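PDB 1O89: probable acrylyl-CoA reductase AcuI from Escherichia coli, which probably catalyses the NADPH-dependent reduction of acrylyl-CoA to propanoyl-CoA, working as a homodimer of the zinc-containing alcohol dehydrogenase family. Local coordinates for residues S310-S322 with I332-V344. Sequence-based numbering, arbitrary orientation.
Sequences SFYTQAAKEISLS and INNQIQGRTLVKV
Ile319 lies across Thr340 and Val342 of the neighbouring parallel strand, its CD1 3.6 Å from Thr340 CG2 and its CG1 3.8 Å from Val342 CG2. With CG1 set between the backbone N and the carbonyl carbon (chi1 76°), the long branch runs over both beta-branched neighbours, whose methyls suit a sheet face covered by a helix. Cutting this side chain back to an alanine would probably open a gap beside the Thr340 and Val342 methyls and remove a contact with Phe327 of helix 324-332. Between the backbones, 317-319 and 340-343 are joined by alternating bonds: Ile319 N gives one to Leu341 O (2.8 Å), and Leu341 N gives one to Lys317 O (2.7 Å). On the Ile319 face Lys317, bent at chi2 and chi4, slides its aliphatic CD past Ile336 CG2, and NZ makes a weak bond to Gln337 O at 3.3 Å. On the other face, Ala316 is small enough for its CB to meet Leu341 CD1 at 3.7 Å. Before the strands, the Arg339 guanidinium stands steeply to the Phe311 ring, the planes 76° apart, with NH2 3.3 Å from CZ; a long, flat cation can reach this buried aromatic, and the Arg339 side chain lies about 5 Å from Gly179, an NADP(+)-binding residue. Glu318 turns to Arg140 in a salt bridge. The two strands and helix 324-332, which packs on Ile319 and Thr340, form a beta-alpha-beta unit, and strand 51-59 pairs antiparallel with 340-343.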
loop_
_atom_site.group_PDB
_atom_site.type_symbol
_atom_site.label_atom_id
_atom_site.label_comp_id
_atom_site.label_asym_id
_atom_site.label_seq_id
_atom_site.Cartn_x
_atom_site.Cartn_y
_atom_site.Cartn_z
ATOM N N SER A 310 -22.989 14.305 -18.195
ATOM C CA SER A 310 -22.241 15.510 -18.573
ATOM C C SER A 310 -20.777 15.230 -18.926
ATOM O O SER A 310 -20.127 16.036 -19.599
ATOM C CB SER A 310 -22.304 16.551 -17.447
ATOM O OG SER A 310 -21.810 16.019 -16.226
ATOM N N PHE A 311 -20.263 14.093 -18.467
ATOM C CA PHE A 311 -18.912 13.680 -18.794
ATOM C C PHE A 311 -18.753 13.290 -20.281
ATOM O O PHE A 311 -17.703 13.556 -20.880
ATOM C CB PHE A 311 -18.506 12.513 -17.892
ATOM C CG PHE A 311 -17.140 11.990 -18.176
ATOM C CD1 PHE A 311 -16.019 12.613 -17.642
ATOM C CD2 PHE A 311 -16.969 10.884 -18.993
ATOM C CE1 PHE A 311 -14.744 12.128 -17.912
ATOM C CE2 PHE A 311 -15.705 10.394 -19.264
ATOM C CZ PHE A 311 -14.593 11.015 -18.722
ATOM N N TYR A 312 -19.779 12.653 -20.859
ATOM C CA TYR A 312 -19.734 12.172 -22.250
ATOM C C TYR A 312 -19.968 13.273 -23.277
ATOM O O TYR A 312 -19.432 13.199 -24.389
ATOM C CB TYR A 312 -20.777 11.066 -22.496
ATOM C CG TYR A 312 -20.594 9.805 -21.680
ATOM C CD1 TYR A 312 -19.725 8.798 -22.095
ATOM C CD2 TYR A 312 -21.306 9.613 -20.502
ATOM C CE1 TYR A 312 -19.557 7.632 -21.341
ATOM C CE2 TYR A 312 -21.152 8.464 -19.747
ATOM C CZ TYR A 312 -20.275 7.473 -20.168
ATOM O OH TYR A 312 -20.106 6.328 -19.422
ATOM N N THR A 313 -20.780 14.276 -22.926
ATOM C CA THR A 313 -21.109 15.362 -23.860
ATOM C C THR A 313 -19.971 16.369 -24.034
ATOM O O THR A 313 -20.092 17.282 -24.846
ATOM C CB THR A 313 -22.441 16.139 -23.458
ATOM O OG1 THR A 313 -22.278 16.904 -22.190
ATOM C CG2 THR A 313 -23.580 15.155 -23.187
ATOM N N GLN A 314 -18.878 16.219 -23.282
ATOM C CA GLN A 314 -17.728 17.119 -23.422
ATOM C C GLN A 314 -17.245 17.130 -24.875
ATOM O O GLN A 314 -17.253 16.102 -25.548
ATOM C CB GLN A 314 -16.576 16.719 -22.483
ATOM C CG GLN A 314 -16.930 16.798 -20.984
ATOM C CD GLN A 314 -15.749 17.156 -20.082
ATOM O OE1 GLN A 314 -14.857 16.327 -19.846
ATOM N NE2 GLN A 314 -15.757 18.383 -19.552
ATOM N N ALA A 315 -16.848 18.307 -25.350
ATOM C CA ALA A 315 -16.330 18.473 -26.704
ATOM C C ALA A 315 -15.062 17.645 -26.920
ATOM O O ALA A 315 -14.099 17.782 -26.175
ATOM C CB ALA A 315 -16.039 19.926 -26.968
ATOM N N ALA A 316 -15.089 16.784 -27.933
ATOM C CA ALA A 316 -13.931 16.012 -28.363
ATOM C C ALA A 316 -13.536 16.365 -29.793
ATOM O O ALA A 316 -14.395 16.555 -30.649
ATOM C CB ALA A 316 -14.242 14.535 -28.266
ATOM N N LYS A 317 -12.233 16.443 -30.048
ATOM C CA LYS A 317 -11.716 16.639 -31.398
ATOM C C LYS A 317 -11.586 15.297 -32.112
ATOM O O LYS A 317 -10.779 14.465 -31.720
ATOM C CB LYS A 317 -10.347 17.321 -31.372
ATOM C CG LYS A 317 -10.379 18.803 -31.020
ATOM C CD LYS A 317 -9.896 19.048 -29.596
ATOM C CE LYS A 317 -10.447 20.336 -29.018
ATOM N NZ LYS A 317 -11.723 20.129 -28.286
ATOM N N GLU A 318 -12.364 15.101 -33.167
ATOM C CA GLU A 318 -12.253 13.905 -34.002
ATOM C C GLU A 318 -11.288 14.215 -35.124
ATOM O O GLU A 318 -11.441 15.217 -35.800
ATOM C CB GLU A 318 -13.603 13.523 -34.598
ATOM C CG GLU A 318 -14.707 13.372 -33.573
ATOM C CD GLU A 318 -16.085 13.247 -34.193
ATOM O OE1 GLU A 318 -16.309 13.693 -35.342
ATOM O OE2 GLU A 318 -16.964 12.683 -33.516
ATOM N N ILE A 319 -10.299 13.351 -35.326
ATOM C CA ILE A 319 -9.315 13.532 -36.386
ATOM C C ILE A 319 -9.141 12.245 -37.200
ATOM O O ILE A 319 -9.381 11.128 -36.716
ATOM C CB ILE A 319 -7.951 13.997 -35.786
ATOM C CG1 ILE A 319 -7.198 12.846 -35.112
ATOM C CG2 ILE A 319 -8.153 15.121 -34.776
ATOM C CD1 ILE A 319 -5.807 13.244 -34.603
ATOM N N SER A 320 -8.706 12.410 -38.441
ATOM C CA SER A 320 -8.338 11.284 -39.269
ATOM C C SER A 320 -6.897 10.878 -38.922
ATOM O O SER A 320 -6.168 11.619 -38.255
ATOM C CB SER A 320 -8.483 11.648 -40.748
ATOM O OG SER A 320 -7.439 12.499 -41.168
ATOM N N LEU A 321 -6.495 9.697 -39.369
ATOM C CA LEU A 321 -5.137 9.213 -39.144
ATOM C C LEU A 321 -4.082 10.198 -39.659
ATOM O O LEU A 321 -3.051 10.388 -39.029
ATOM C CB LEU A 321 -4.951 7.866 -39.825
ATOM C CG LEU A 321 -5.674 6.697 -39.159
ATOM C CD1 LEU A 321 -5.864 5.581 -40.153
ATOM C CD2 LEU A 321 -4.891 6.208 -37.939
ATOM N N SER A 322 -4.364 10.834 -40.794
ATOM C CA SER A 322 -3.398 11.711 -41.457
ATOM C C SER A 322 -3.141 12.999 -40.670
ATOM O O SER A 322 -2.116 13.646 -40.867
ATOM C CB SER A 322 -3.863 12.047 -42.878
ATOM O OG SER A 322 -5.057 12.822 -42.856
ATOM N N ILE A 332 1.657 17.748 -27.275
ATOM C CA ILE A 332 2.951 17.712 -26.588
ATOM C C ILE A 332 3.289 19.084 -26.003
ATOM O O ILE A 332 3.639 19.183 -24.826
ATOM C CB ILE A 332 4.082 17.147 -27.534
ATOM C CG1 ILE A 332 4.685 15.865 -26.946
ATOM C CG2 ILE A 332 5.218 18.154 -27.784
ATOM C CD1 ILE A 332 3.746 14.690 -26.936
ATOM N N ASN A 333 3.164 20.136 -26.810
ATOM C CA ASN A 333 3.390 21.505 -26.321
ATOM C C ASN A 333 2.177 22.063 -25.560
ATOM O O ASN A 333 2.201 23.199 -25.090
ATOM C CB ASN A 333 3.809 22.460 -27.458
ATOM C CG ASN A 333 2.905 22.371 -28.685
ATOM O OD1 ASN A 333 3.390 22.351 -29.819
ATOM N ND2 ASN A 333 1.594 22.321 -28.467
ATOM N N ASN A 334 1.130 21.246 -25.439
ATOM C CA ASN A 334 -0.113 21.612 -24.761
ATOM C C ASN A 334 -0.852 22.763 -25.459
ATOM O O ASN A 334 -0.761 23.918 -25.058
ATOM C CB ASN A 334 0.124 21.899 -23.268
ATOM C CG ASN A 334 -0.881 21.192 -22.369
ATOM O OD1 ASN A 334 -2.032 20.964 -22.751
ATOM N ND2 ASN A 334 -0.448 20.846 -21.164
ATOM N N GLN A 335 -1.567 22.412 -26.524
ATOM C CA GLN A 335 -2.405 23.342 -27.276
ATOM C C GLN A 335 -3.847 22.842 -27.349
ATOM O O GLN A 335 -4.710 23.534 -27.885
ATOM C CB GLN A 335 -1.852 23.529 -28.700
ATOM C CG GLN A 335 -1.888 24.977 -29.227
ATOM C CD GLN A 335 -3.215 25.384 -29.893
ATOM O OE1 GLN A 335 -3.582 26.561 -29.861
ATOM N NE2 GLN A 335 -3.913 24.427 -30.500
ATOM N N ILE A 336 -4.108 21.650 -26.815
ATOM C CA ILE A 336 -5.413 21.024 -26.954
ATOM C C ILE A 336 -6.077 20.898 -25.592
ATOM O O ILE A 336 -5.427 20.538 -24.592
ATOM C CB ILE A 336 -5.291 19.625 -27.638
ATOM C CG1 ILE A 336 -4.616 19.750 -29.013
ATOM C CG2 ILE A 336 -6.670 18.955 -27.776
ATOM C CD1 ILE A 336 -5.259 20.778 -29.948
ATOM N N GLN A 337 -7.376 21.209 -25.574
ATOM C CA GLN A 337 -8.221 21.003 -24.407
ATOM C C GLN A 337 -9.102 19.780 -24.646
ATOM O O GLN A 337 -9.734 19.661 -25.700
ATOM C CB GLN A 337 -9.093 22.233 -24.159
ATOM C CG GLN A 337 -8.953 22.821 -22.773
ATOM C CD GLN A 337 -9.607 24.180 -22.670
ATOM O OE1 GLN A 337 -10.824 24.301 -22.817
ATOM N NE2 GLN A 337 -8.804 25.208 -22.436
ATOM N N GLY A 338 -9.136 18.872 -23.672
ATOM C CA GLY A 338 -9.953 17.672 -23.771
ATOM C C GLY A 338 -9.407 16.607 -24.715
ATOM O O GLY A 338 -8.230 16.599 -25.071
ATOM N N ARG A 339 -10.298 15.720 -25.148
ATOM C CA ARG A 339 -9.925 14.502 -25.858
ATOM C C ARG A 339 -9.675 14.739 -27.331
ATOM O O ARG A 339 -10.434 15.469 -27.982
ATOM C CB ARG A 339 -11.040 13.470 -25.742
ATOM C CG ARG A 339 -11.087 12.746 -24.444
ATOM C CD ARG A 339 -11.166 13.626 -23.235
ATOM N NE ARG A 339 -11.574 12.883 -22.040
ATOM C CZ ARG A 339 -11.502 13.359 -20.808
ATOM N NH1 ARG A 339 -11.028 14.582 -20.567
ATOM N NH2 ARG A 339 -11.907 12.606 -19.802
ATOM N N THR A 340 -8.619 14.120 -27.850
ATOM C CA THR A 340 -8.447 13.960 -29.284
ATOM C C THR A 340 -8.801 12.515 -29.626
ATOM O O THR A 340 -8.139 11.596 -29.167
ATOM C CB THR A 340 -6.998 14.269 -29.719
ATOM O OG1 THR A 340 -6.707 15.662 -29.548
ATOM C CG2 THR A 340 -6.832 14.060 -31.220
ATOM N N LEU A 341 -9.870 12.323 -30.398
ATOM C CA LEU A 341 -10.295 11.004 -30.848
ATOM C C LEU A 341 -9.909 10.812 -32.297
ATOM O O LEU A 341 -9.961 11.750 -33.092
ATOM C CB LEU A 341 -11.814 10.871 -30.735
ATOM C CG LEU A 341 -12.444 11.050 -29.355
ATOM C CD1 LEU A 341 -13.955 11.019 -29.503
ATOM C CD2 LEU A 341 -11.981 9.989 -28.414
ATOM N N VAL A 342 -9.532 9.591 -32.651
ATOM C CA VAL A 342 -9.240 9.273 -34.045
ATOM C C VAL A 342 -10.343 8.430 -34.671
ATOM O O VAL A 342 -10.589 7.303 -34.256
ATOM C CB VAL A 342 -7.900 8.560 -34.170
ATOM C CG1 VAL A 342 -7.606 8.213 -35.640
ATOM C CG2 VAL A 342 -6.810 9.430 -33.597
ATOM N N LYS A 343 -11.027 8.997 -35.658
ATOM C CA LYS A 343 -12.037 8.256 -36.417
ATOM C C LYS A 343 -11.355 7.560 -37.590
ATOM O O LYS A 343 -10.842 8.217 -38.491
ATOM C CB LYS A 343 -13.127 9.189 -36.914
ATOM C CG LYS A 343 -14.501 8.535 -37.007
ATOM C CD LYS A 343 -14.913 8.189 -38.427
ATOM C CE LYS A 343 -16.438 8.056 -38.561
ATOM N NZ LYS A 343 -17.157 8.887 -37.542
ATOM N N VAL A 344 -11.334 6.226 -37.570
ATOM C CA VAL A 344 -10.556 5.461 -38.552
ATOM C C VAL A 344 -11.453 4.771 -39.597
ATOM O O VAL A 344 -12.656 4.586 -39.389
ATOM C CB VAL A 344 -9.568 4.463 -37.853
ATOM C CG1 VAL A 344 -9.410 4.773 -36.384
ATOM C CG2 VAL A 344 -10.007 3.041 -38.003
#